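Local atomic coordinates of agmatine ureohydrolase (Thermoplasma volcanium GSS1, PDB entry 3PZL), a protein that probably hydrolyses agmatine to putrescine and urea, as a manganese-dependent member of the arginase family with two metal ions per subunit. Residues 122-134 with 158-171. Sequence-based numbering, arbitrary orientation.
Sequences GEHSITVGAVRAL and YNHACVTRRALDLL. With MN (manganese (II) ion), chain F.
V163 CG1 sits over one face of the H124 imidazole, 4.0 Å from the ring centroid and 20° off the ring normal, a CH-pi contact beside the dimanganese site of the arginase alpha/beta fold. With CG anti to the backbone N (chi1 -157°), H124 turns ND1 onto a manganese ion at 2.4 Å; D144, D148 and D229 complete that metal's protein ligands. S227 hydrogen-bonds NE2, fixing the ring from its other nitrogen, and T127 OG1, which bonds S227 and D269, lies at the ring edge in plane. The other methyl of V163, CG2, meets V128 CG2 at 3.9 Å, which brings the start of helix 163-171 against helix 126-132.

Helices 126-132 and 163-171 follow strands 116-121 and 138-143 of the parallel sheet and run 11° from parallel, their axes 9.3 Å apart. Apolar side chains fill the interface: V131 CG1 meets L171 CD1 at 3.6 Å, and R132 CG packs against L170 CD1. The R132 guanidinium is steeply inclined to the Y158 ring, with Y158 OH at its edge, near its plane, and 3.4 Å from R132 NH2, while NH1 is salt-bridged to D101.

Ahead of the helices, E123 OE1 comes within 3.8 Å of H160 CB, and OE2 lies over one face of the ring. OE2 bonds S48, and OE1 accepts a hydrogen bond from S125 OG. An alanine in place of E123 would probably leave the hydroxyls of S48 and S125 without this acceptor and H160 CB without its neighbour. On the same side chain as the S125 hydroxyl, S125 CB lies 3.4 Å from Y158 O.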
ATOM      1  N   GLY B 122     -19.821   0.646  11.402  1.00 49.45           N
ATOM      2  CA  GLY B 122     -19.067  -0.346  10.723  1.00 50.98           C
ATOM      3  C   GLY B 122     -20.122  -1.198  10.030  1.00 52.00           C
ATOM      4  O   GLY B 122     -20.682  -0.774   8.989  1.00 52.01           O
ATOM      5  N   GLU B 123     -20.410  -2.370  10.608  1.00 52.34           N
ATOM      6  CA  GLU B 123     -21.315  -3.362   9.993  1.00 53.50           C
ATOM      7  C   GLU B 123     -22.723  -2.865   9.794  1.00 53.61           C
ATOM      8  O   GLU B 123     -23.101  -1.816  10.323  1.00 53.83           O
ATOM      9  CB  GLU B 123     -21.450  -4.598  10.850  1.00 54.45           C
ATOM     10  CG  GLU B 123     -20.261  -5.428  10.924  1.00 55.82           C
ATOM     11  CD  GLU B 123     -20.506  -6.645  11.742  1.00 59.29           C
ATOM     12  OE1 GLU B 123     -21.585  -6.753  12.377  1.00 57.83           O
ATOM     13  OE2 GLU B 123     -19.603  -7.501  11.743  1.00 63.17           O
ATOM     14  N   HIS B 124     -23.489  -3.650   9.041  1.00 53.41           N
ATOM     15  CA  HIS B 124     -24.873  -3.327   8.714  1.00 54.27           C
ATOM     16  C   HIS B 124     -25.819  -3.766   9.821  1.00 55.36           C
ATOM     17  O   HIS B 124     -26.959  -3.316   9.882  1.00 56.41           O
ATOM     18  CB  HIS B 124     -25.299  -3.966   7.387  1.00 53.31           C
ATOM     19  CG  HIS B 124     -26.439  -3.271   6.728  1.00 51.93           C
ATOM     20  ND1 HIS B 124     -26.849  -3.578   5.434  1.00 51.76           N
ATOM     21  CD2 HIS B 124     -27.248  -2.269   7.177  1.00 48.78           C
ATOM     22  CE1 HIS B 124     -27.880  -2.806   5.127  1.00 51.98           C
ATOM     23  NE2 HIS B 124     -28.149  -2.014   6.170  1.00 49.88           N
ATOM     24  N   SER B 125     -25.357  -4.628  10.708  1.00 55.63           N
ATOM     25  CA  SER B 125     -26.258  -5.151  11.703  1.00 56.69           C
ATOM     26  C   SER B 125     -26.618  -4.116  12.749  1.00 56.28           C
ATOM     27  O   SER B 125     -27.559  -4.323  13.497  1.00 57.98           O
ATOM     28  CB  SER B 125     -25.681  -6.386  12.364  1.00 57.28           C
ATOM     29  OG  SER B 125     -24.431  -6.075  12.960  1.00 60.71           O
ATOM     30  N   ILE B 126     -25.912  -2.997  12.805  1.00 54.64           N
ATOM     31  CA  ILE B 126     -26.320  -1.944  13.714  1.00 53.89           C
ATOM     32  C   ILE B 126     -27.674  -1.339  13.351  1.00 54.15           C
ATOM     33  O   ILE B 126     -28.345  -0.769  14.212  1.00 54.81           O
ATOM     34  CB  ILE B 126     -25.280  -0.865  13.808  1.00 53.35           C
ATOM     35  CG1 ILE B 126     -25.033  -0.211  12.450  1.00 52.40           C
ATOM     36  CG2 ILE B 126     -23.990  -1.452  14.343  1.00 54.69           C
ATOM     37  CD1 ILE B 126     -24.112   0.989  12.490  1.00 49.00           C
ATOM     38  N   THR B 127     -28.046  -1.455  12.070  1.00 53.69           N
ATOM     39  CA  THR B 127     -29.320  -0.964  11.514  1.00 53.28           C
ATOM     40  C   THR B 127     -30.533  -1.598  12.187  1.00 53.86           C
ATOM     41  O   THR B 127     -31.505  -0.930  12.464  1.00 54.05           O
ATOM     42  CB  THR B 127     -29.365  -1.170   9.976  1.00 52.18           C
ATOM     43  OG1 THR B 127     -28.470  -0.249   9.374  1.00 51.47           O
ATOM     44  CG2 THR B 127     -30.698  -0.889   9.399  1.00 52.23           C
ATOM     45  N   VAL B 128     -30.450  -2.886  12.469  1.00 54.56           N
ATOM     46  CA  VAL B 128     -31.495  -3.587  13.193  1.00 55.96           C
ATOM     47  C   VAL B 128     -31.971  -2.738  14.391  1.00 57.11           C
ATOM     48  O   VAL B 128     -33.174  -2.524  14.582  1.00 57.92           O
ATOM     49  CB  VAL B 128     -31.017  -4.996  13.638  1.00 56.22           C
ATOM     50  CG1 VAL B 128     -32.051  -5.703  14.478  1.00 55.57           C
ATOM     51  CG2 VAL B 128     -30.644  -5.842  12.422  1.00 56.49           C
ATOM     52  N   GLY B 129     -31.021  -2.227  15.168  1.00 57.07           N
ATOM     53  CA  GLY B 129     -31.326  -1.422  16.326  1.00 57.79           C
ATOM     54  C   GLY B 129     -32.286  -0.342  15.933  1.00 58.58           C
ATOM     55  O   GLY B 129     -33.425  -0.315  16.391  1.00 60.26           O
ATOM     56  N   ALA B 130     -31.834   0.528  15.047  1.00 58.16           N
ATOM     57  CA  ALA B 130     -32.624   1.643  14.577  1.00 58.36           C
ATOM     58  C   ALA B 130     -34.028   1.216  14.094  1.00 59.32           C
ATOM     59  O   ALA B 130     -35.004   1.921  14.346  1.00 59.88           O
ATOM     60  CB  ALA B 130     -31.858   2.399  13.507  1.00 57.43           C
ATOM     61  N   VAL B 131     -34.140   0.048  13.459  1.00 59.99           N
ATOM     62  CA  VAL B 131     -35.439  -0.425  12.951  1.00 60.93           C
ATOM     63  C   VAL B 131     -36.441  -0.768  14.065  1.00 62.14           C
ATOM     64  O   VAL B 131     -37.636  -0.690  13.850  1.00 63.04           O
ATOM     65  CB  VAL B 131     -35.301  -1.637  12.016  1.00 60.73           C
ATOM     66  CG1 VAL B 131     -36.645  -1.948  11.351  1.00 61.68           C
ATOM     67  CG2 VAL B 131     -34.244  -1.382  10.951  1.00 59.34           C
ATOM     68  N   ARG B 132     -35.951  -1.140  15.247  1.00 62.74           N
ATOM     69  CA  ARG B 132     -36.820  -1.445  16.387  1.00 63.38           C
ATOM     70  C   ARG B 132     -37.499  -0.171  16.854  1.00 63.69           C
ATOM     71  O   ARG B 132     -38.551  -0.230  17.478  1.00 64.54           O
ATOM     72  CB  ARG B 132     -36.033  -2.029  17.572  1.00 63.53           C
ATOM     73  CG  ARG B 132     -35.546  -3.460  17.422  1.00 62.83           C
ATOM     74  CD  ARG B 132     -34.632  -3.818  18.588  1.00 63.59           C
ATOM     75  NE  ARG B 132     -34.028  -5.146  18.478  1.00 63.83           N
ATOM     76  CZ  ARG B 132     -33.164  -5.660  19.351  1.00 62.87           C
ATOM     77  NH1 ARG B 132     -32.791  -4.977  20.429  1.00 62.89           N
ATOM     78  NH2 ARG B 132     -32.668  -6.862  19.139  1.00 61.51           N
ATOM     79  N   ALA B 133     -36.892   0.974  16.560  1.00 62.97           N
ATOM     80  CA  ALA B 133     -37.393   2.231  17.067  1.00 63.45           C
ATOM     81  C   ALA B 133     -38.482   2.892  16.190  1.00 63.76           C
ATOM     82  O   ALA B 133     -39.154   3.855  16.602  1.00 64.15           O
ATOM     83  CB  ALA B 133     -36.248   3.149  17.348  1.00 62.47           C
ATOM     84  N   LEU B 134     -38.677   2.340  14.995  1.00 64.13           N
ATOM     85  CA  LEU B 134     -39.578   2.923  13.991  1.00 64.48           C
ATOM     86  C   LEU B 134     -41.068   2.892  14.334  1.00 65.83           C
ATOM     87  O   LEU B 134     -41.609   1.857  14.720  1.00 66.30           O
ATOM     88  CB  LEU B 134     -39.360   2.257  12.627  1.00 63.52           C
ATOM     89  CG  LEU B 134     -37.943   2.325  12.044  1.00 63.06           C
ATOM     90  CD1 LEU B 134     -37.951   1.711  10.672  1.00 61.26           C
ATOM     91  CD2 LEU B 134     -37.374   3.762  11.993  1.00 60.46           C
ATOM     92  N   TYR B 158     -28.471 -12.150  14.550  1.00 73.30           N
ATOM     93  CA  TYR B 158     -28.086 -10.770  14.340  1.00 71.98           C
ATOM     94  C   TYR B 158     -26.760 -10.602  13.566  1.00 70.13           C
ATOM     95  O   TYR B 158     -26.219  -9.507  13.509  1.00 69.31           O
ATOM     96  CB  TYR B 158     -28.077 -10.005  15.667  1.00 72.29           C
ATOM     97  CG  TYR B 158     -29.404 -10.050  16.388  1.00 74.29           C
ATOM     98  CD1 TYR B 158     -30.555  -9.493  15.818  1.00 75.09           C
ATOM     99  CD2 TYR B 158     -29.516 -10.653  17.650  1.00 75.61           C
ATOM    100  CE1 TYR B 158     -31.783  -9.545  16.489  1.00 75.58           C
ATOM    101  CE2 TYR B 158     -30.740 -10.710  18.323  1.00 75.81           C
ATOM    102  CZ  TYR B 158     -31.866 -10.154  17.735  1.00 76.29           C
ATOM    103  OH  TYR B 158     -33.074 -10.197  18.396  1.00 76.35           O
ATOM    104  N   ASN B 159     -26.270 -11.683  12.959  1.00 69.11           N
ATOM    105  CA  ASN B 159     -25.205 -11.599  11.955  1.00 67.71           C
ATOM    106  C   ASN B 159     -25.559 -10.643  10.815  1.00 66.89           C
ATOM    107  O   ASN B 159     -26.703 -10.653  10.348  1.00 67.08           O
ATOM    108  CB  ASN B 159     -24.927 -12.980  11.371  1.00 67.69           C
ATOM    109  CG  ASN B 159     -23.874 -12.953  10.286  1.00 66.61           C
ATOM    110  OD1 ASN B 159     -22.711 -13.267  10.546  1.00 68.32           O
ATOM    111  ND2 ASN B 159     -24.270 -12.581   9.069  1.00 64.76           N
ATOM    112  N   HIS B 160     -24.568  -9.867  10.345  1.00 65.64           N
ATOM    113  CA  HIS B 160     -24.790  -8.770   9.378  1.00 65.02           C
ATOM    114  C   HIS B 160     -25.265  -9.196   7.976  1.00 64.78           C
ATOM    115  O   HIS B 160     -25.461  -8.355   7.089  1.00 64.94           O
ATOM    116  CB  HIS B 160     -23.558  -7.851   9.287  1.00 64.31           C
ATOM    117  CG  HIS B 160     -22.467  -8.376   8.398  1.00 64.58           C
ATOM    118  ND1 HIS B 160     -21.990  -9.674   8.474  1.00 66.22           N
ATOM    119  CD2 HIS B 160     -21.746  -7.772   7.424  1.00 62.89           C
ATOM    120  CE1 HIS B 160     -21.034  -9.845   7.578  1.00 63.76           C
ATOM    121  NE2 HIS B 160     -20.866  -8.705   6.930  1.00 61.12           N
ATOM    122  N   ALA B 161     -25.446 -10.497   7.785  1.00 64.97           N
ATOM    123  CA  ALA B 161     -26.020 -11.021   6.561  1.00 64.97           C
ATOM    124  C   ALA B 161     -27.501 -11.391   6.754  1.00 65.72           C
ATOM    125  O   ALA B 161     -28.107 -12.044   5.896  1.00 66.39           O
ATOM    126  CB  ALA B 161     -25.221 -12.229   6.111  1.00 64.89           C
ATOM    127  N   CYS B 162     -28.075 -10.970   7.879  1.00 65.88           N
ATOM    128  CA  CYS B 162     -29.444 -11.309   8.237  1.00 66.47           C
ATOM    129  C   CYS B 162     -30.243 -10.055   8.542  1.00 66.60           C
ATOM    130  O   CYS B 162     -31.421 -10.151   8.930  1.00 67.51           O
ATOM    131  CB  CYS B 162     -29.458 -12.188   9.479  1.00 67.17           C
ATOM    132  SG  CYS B 162     -28.492 -13.676   9.383  1.00 67.79           S
ATOM    133  N   VAL B 163     -29.614  -8.887   8.370  1.00 65.56           N
ATOM    134  CA  VAL B 163     -30.259  -7.621   8.718  1.00 65.57           C
ATOM    135  C   VAL B 163     -31.674  -7.480   8.111  1.00 66.33           C
ATOM    136  O   VAL B 163     -32.618  -7.127   8.818  1.00 67.59           O
ATOM    137  CB  VAL B 163     -29.346  -6.379   8.477  1.00 64.01           C
ATOM    138  CG1 VAL B 163     -28.787  -6.409   7.147  1.00 64.29           C
ATOM    139  CG2 VAL B 163     -30.107  -5.075   8.656  1.00 64.00           C
ATOM    140  N   THR B 164     -31.827  -7.783   6.827  1.00 66.14           N
ATOM    141  CA  THR B 164     -33.131  -7.629   6.178  1.00 66.58           C
ATOM    142  C   THR B 164     -34.161  -8.546   6.804  1.00 67.51           C
ATOM    143  O   THR B 164     -35.307  -8.169   6.948  1.00 67.91           O
ATOM    144  CB  THR B 164     -33.082  -7.872   4.649  1.00 66.14           C
ATOM    145  OG1 THR B 164     -32.138  -6.977   4.047  1.00 66.37           O
ATOM    146  CG2 THR B 164     -34.451  -7.610   4.031  1.00 66.20           C
ATOM    147  N   ARG B 165     -33.741  -9.748   7.169  1.00 68.33           N
ATOM    148  CA  ARG B 165     -34.642 -10.726   7.720  1.00 69.62           C
ATOM    149  C   ARG B 165     -35.181 -10.233   9.037  1.00 70.08           C
ATOM    150  O   ARG B 165     -36.384 -10.224   9.262  1.00 70.67           O
ATOM    151  CB  ARG B 165     -33.918 -12.033   7.939  1.00 69.92           C
ATOM    152  CG  ARG B 165     -34.856 -13.183   8.185  1.00 72.38           C
ATOM    153  CD  ARG B 165     -35.171 -13.908   6.903  1.00 73.75           C
ATOM    154  NE  ARG B 165     -36.300 -14.811   7.103  1.00 77.19           N
ATOM    155  CZ  ARG B 165     -36.554 -15.893   6.369  1.00 78.30           C
ATOM    156  NH1 ARG B 165     -35.744 -16.243   5.363  1.00 78.72           N
ATOM    157  NH2 ARG B 165     -37.627 -16.631   6.645  1.00 78.22           N
ATOM    158  N   ARG B 166     -34.272  -9.819   9.907  1.00 70.27           N
ATOM    159  CA  ARG B 166     -34.637  -9.255  11.198  1.00 70.96           C
ATOM    160  C   ARG B 166     -35.495  -7.996  11.039  1.00 70.73           C
ATOM    161  O   ARG B 166     -36.278  -7.658  11.940  1.00 72.00           O
ATOM    162  CB  ARG B 166     -33.373  -8.980  12.022  1.00 70.74           C
ATOM    163  CG  ARG B 166     -33.238  -9.748  13.351  1.00 73.39           C
ATOM    164  CD  ARG B 166     -33.818 -11.158  13.353  1.00 75.82           C
ATOM    165  NE  ARG B 166     -32.886 -12.096  12.749  1.00 76.52           N
ATOM    166  CZ  ARG B 166     -33.234 -13.063  11.903  1.00 76.83           C
ATOM    167  NH1 ARG B 166     -34.508 -13.221  11.539  1.00 77.00           N
ATOM    168  NH2 ARG B 166     -32.297 -13.859  11.408  1.00 75.53           N
ATOM    169  N   ALA B 167     -35.375  -7.329   9.891  1.00 69.42           N
ATOM    170  CA  ALA B 167     -36.184  -6.143   9.608  1.00 69.55           C
ATOM    171  C   ALA B 167     -37.637  -6.509   9.299  1.00 70.18           C
ATOM    172  O   ALA B 167     -38.560  -5.891   9.817  1.00 70.64           O
ATOM    173  CB  ALA B 167     -35.573  -5.331   8.486  1.00 68.51           C
ATOM    174  N   LEU B 168     -37.820  -7.531   8.469  1.00 70.49           N
ATOM    175  CA  LEU B 168     -39.132  -8.070   8.158  1.00 71.31           C
ATOM    176  C   LEU B 168     -39.840  -8.578   9.421  1.00 72.59           C
ATOM    177  O   LEU B 168     -41.039  -8.341   9.598  1.00 73.35           O
ATOM    178  CB  LEU B 168     -39.016  -9.182   7.103  1.00 71.06           C
ATOM    179  CG  LEU B 168     -40.289  -9.728   6.447  1.00 70.90           C
ATOM    180  CD1 LEU B 168     -41.167  -8.600   5.956  1.00 69.90           C
ATOM    181  CD2 LEU B 168     -39.954 -10.649   5.299  1.00 70.05           C
ATOM    182  N   ASP B 169     -39.100  -9.257  10.297  1.00 72.91           N
ATOM    183  CA  ASP B 169     -39.656  -9.738  11.556  1.00 74.17           C
ATOM    184  C   ASP B 169     -40.271  -8.585  12.335  1.00 74.47           C
ATOM    185  O   ASP B 169     -41.278  -8.762  13.021  1.00 75.27           O
ATOM    186  CB  ASP B 169     -38.588 -10.431  12.426  1.00 74.61           C
ATOM    187  CG  ASP B 169     -38.214 -11.839  11.932  1.00 75.19           C
ATOM    188  OD1 ASP B 169     -38.844 -12.381  10.987  1.00 77.31           O
ATOM    189  OD2 ASP B 169     -37.264 -12.407  12.503  1.00 75.35           O
ATOM    190  N   LEU B 170     -39.661  -7.402  12.216  1.00 74.01           N
ATOM    191  CA  LEU B 170     -40.114  -6.229  12.975  1.00 73.83           C
ATOM    192  C   LEU B 170     -41.233  -5.451  12.301  1.00 73.78           C
ATOM    193  O   LEU B 170     -42.143  -4.974  12.978  1.00 74.93           O
ATOM    194  CB  LEU B 170     -38.949  -5.301  13.300  1.00 72.83           C
ATOM    195  CG  LEU B 170     -38.045  -5.802  14.426  1.00 73.33           C
ATOM    196  CD1 LEU B 170     -36.627  -5.247  14.328  1.00 71.57           C
ATOM    197  CD2 LEU B 170     -38.669  -5.484  15.769  1.00 74.21           C
ATOM    198  N   LEU B 171     -41.181  -5.337  10.977  1.00 72.94           N
ATOM    199  CA  LEU B 171     -42.100  -4.449  10.261  1.00 72.57           C
ATOM    200  C   LEU B 171     -43.234  -5.170   9.579  1.00 72.94           C
ATOM    201  O   LEU B 171     -44.339  -4.653   9.509  1.00 73.61           O
ATOM    202  CB  LEU B 171     -41.346  -3.604   9.241  1.00 71.15           C
ATOM    203  CG  LEU B 171     -40.260  -2.776   9.916  1.00 71.01           C
ATOM    204  CD1 LEU B 171     -39.327  -2.164   8.893  1.00 69.74           C
ATOM    205  CD2 LEU B 171     -40.860  -1.726  10.875  1.00 70.72           C
TER
HETATM  206 MN    MN F 314     -25.833  -5.573   4.528  1.00 56.27          MN